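Local structure of L-threonine-O-3-phosphate decarboxylase (Porphyromonas gingivalis, 3FKD) at residues Ile250-Trp253 with Gln254-Thr257. The protein probably binds pyridoxal 5'-phosphate and belongs to the class I and II aminotransferase family, consistent with a decarboxylase of L-threonine O-3-phosphate. Sequence-based numbering, arbitrary orientation.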
loop_
_atom_site.group_PDB
_atom_site.type_symbol
_atom_site.label_atom_id
_atom_site.label_comp_id
_atom_site.label_asym_id
_atom_site.label_seq_id
_atom_site.Cartn_x
_atom_site.Cartn_y
_atom_site.Cartn_z
ATOM N N ILE A 250 10.157 -9.012 -26.308
ATOM C CA ILE A 250 8.842 -8.753 -26.853
ATOM C C ILE A 250 8.615 -9.299 -28.277
ATOM O O ILE A 250 7.493 -9.679 -28.591
ATOM C CB ILE A 250 8.440 -7.267 -26.772
ATOM C CG1 ILE A 250 6.949 -7.115 -27.113
ATOM C CG2 ILE A 250 9.301 -6.419 -27.688
ATOM C CD1 ILE A 250 6.050 -8.004 -26.319
ATOM N N ARG A 251 9.647 -9.355 -29.123
ATOM C CA ARG A 251 9.446 -9.900 -30.470
ATOM C C ARG A 251 9.143 -11.376 -30.385
ATOM O O ARG A 251 8.169 -11.865 -30.954
ATOM C CB ARG A 251 10.641 -9.675 -31.387
ATOM C CG ARG A 251 10.823 -8.239 -31.743
ATOM C CD ARG A 251 11.334 -8.049 -33.156
ATOM N NE ARG A 251 10.852 -6.775 -33.690
ATOM C CZ ARG A 251 11.190 -5.575 -33.206
ATOM N NH1 ARG A 251 12.038 -5.472 -32.173
ATOM N NH2 ARG A 251 10.672 -4.477 -33.759
ATOM N N LYS A 252 9.955 -12.077 -29.625
ATOM C CA LYS A 252 9.747 -13.494 -29.480
ATOM C C LYS A 252 8.373 -13.841 -28.814
ATOM O O LYS A 252 7.688 -14.787 -29.201
ATOM C CB LYS A 252 10.981 -14.075 -28.783
ATOM C CG LYS A 252 10.783 -15.360 -28.053
ATOM C CD LYS A 252 10.468 -15.102 -26.571
ATOM C CE LYS A 252 10.792 -16.351 -25.789
ATOM N NZ LYS A 252 11.995 -17.057 -26.429
ATOM N N TRP A 253 7.954 -13.059 -27.830
ATOM C CA TRP A 253 6.641 -13.261 -27.227
ATOM C C TRP A 253 5.474 -12.983 -28.208
ATOM O O TRP A 253 4.499 -13.717 -28.262
ATOM C CB TRP A 253 6.508 -12.342 -26.024
ATOM C CG TRP A 253 5.488 -12.782 -25.007
ATOM C CD1 TRP A 253 4.869 -14.004 -24.916
ATOM C CD2 TRP A 253 5.023 -12.006 -23.895
ATOM N NE1 TRP A 253 4.019 -14.018 -23.835
ATOM C CE2 TRP A 253 4.115 -12.815 -23.175
ATOM C CE3 TRP A 253 5.299 -10.711 -23.422
ATOM C CZ2 TRP A 253 3.475 -12.363 -22.012
ATOM C CZ3 TRP A 253 4.657 -10.265 -22.287
ATOM C CH2 TRP A 253 3.749 -11.089 -21.591
ATOM N N GLN A 254 5.596 -11.887 -28.938
ATOM C CA GLN A 254 4.618 -11.388 -29.885
ATOM C C GLN A 254 4.458 -12.439 -30.975
ATOM O O GLN A 254 3.357 -12.769 -31.386
ATOM C CB GLN A 254 5.192 -10.098 -30.473
ATOM C CG GLN A 254 4.274 -9.050 -30.991
ATOM C CD GLN A 254 4.971 -7.671 -30.986
ATOM O OE1 GLN A 254 4.453 -6.665 -30.435
ATOM N NE2 GLN A 254 6.179 -7.633 -31.565
ATOM N N ARG A 255 5.576 -12.993 -31.416
ATOM C CA ARG A 255 5.568 -13.960 -32.480
ATOM C C ARG A 255 5.046 -15.344 -32.039
ATOM O O ARG A 255 4.342 -15.998 -32.786
ATOM C CB ARG A 255 6.946 -13.947 -33.200
ATOM C CG ARG A 255 7.607 -15.242 -33.495
ATOM C CD ARG A 255 8.931 -15.000 -34.191
ATOM N NE ARG A 255 10.116 -15.055 -33.309
ATOM C CZ ARG A 255 10.576 -16.170 -32.724
ATOM N NH1 ARG A 255 9.938 -17.333 -32.885
ATOM N NH2 ARG A 255 11.669 -16.129 -31.962
ATOM N N ASN A 256 5.333 -15.780 -30.827
ATOM C CA ASN A 256 4.646 -16.952 -30.298
ATOM C C ASN A 256 3.141 -16.722 -30.174
ATOM O O ASN A 256 2.358 -17.663 -30.118
ATOM C CB ASN A 256 5.185 -17.303 -28.924
ATOM C CG ASN A 256 6.614 -17.723 -28.967
ATOM O OD1 ASN A 256 7.059 -18.315 -29.952
ATOM N ND2 ASN A 256 7.357 -17.427 -27.903
ATOM N N THR A 257 2.745 -15.461 -30.080
ATOM C CA THR A 257 1.351 -15.116 -29.935
ATOM C C THR A 257 0.602 -15.291 -31.283
ATOM O O THR A 257 -0.562 -15.719 -31.321
ATOM C CB THR A 257 1.227 -13.669 -29.460
ATOM O OG1 THR A 257 1.737 -13.564 -28.132
ATOM C CG2 THR A 257 -0.189 -13.236 -29.473
#
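T257 turns its hydroxyl back along the helix onto the carbonyl of W253. OG1 donates a hydrogen bond to W253 O at 2.8 Å, tilted 31° from the carbonyl plane. The torsion behind this sets OG1 beside the backbone N, anti to the carbonyl carbon (chi1 -67°). The same W253 O also takes a weak bond from T257 N, at 3.1 Å. T257 OG1 is bonded to T322 OG1 as well, and W253 NE1 donates to T322 O, just past strand 317-321. The W253 ring is buried and meets the rings of W25 and F172 with planes inclined, neither parallel nor perpendicular.

N256 lays its amide over the carbonyl of K252. N256 ND2 lies 3.0 Å from K252 O, but that oxygen sits over the amide face, so the in-plane N-H groups do not point at it. The backbone N of N256 bonds K252 O instead, also at 3.0 Å. K252 bends at chi2 and chi4, its CG 4.0 Å from N256 ND2. R255 bends at chi3 and crosses K252 at a slant, so its NH2 touches the aliphatic start of that chain, 3.8 Å from K252 CB.

Q254 lies back along the turn, across I250. Its OE1 comes 4.2 Å from I250 CG1, while NE2 bonds T174 OG1.

In this first part of helix 250-266, one side is fixed by W253, Q254 and T257 through bonds to the rest of the chain. The other carries exposed K252 and R255. K252 NZ and R255 NH2 lie 5.6 Å apart, and their like charges probably keep the ends separate and turned to solvent.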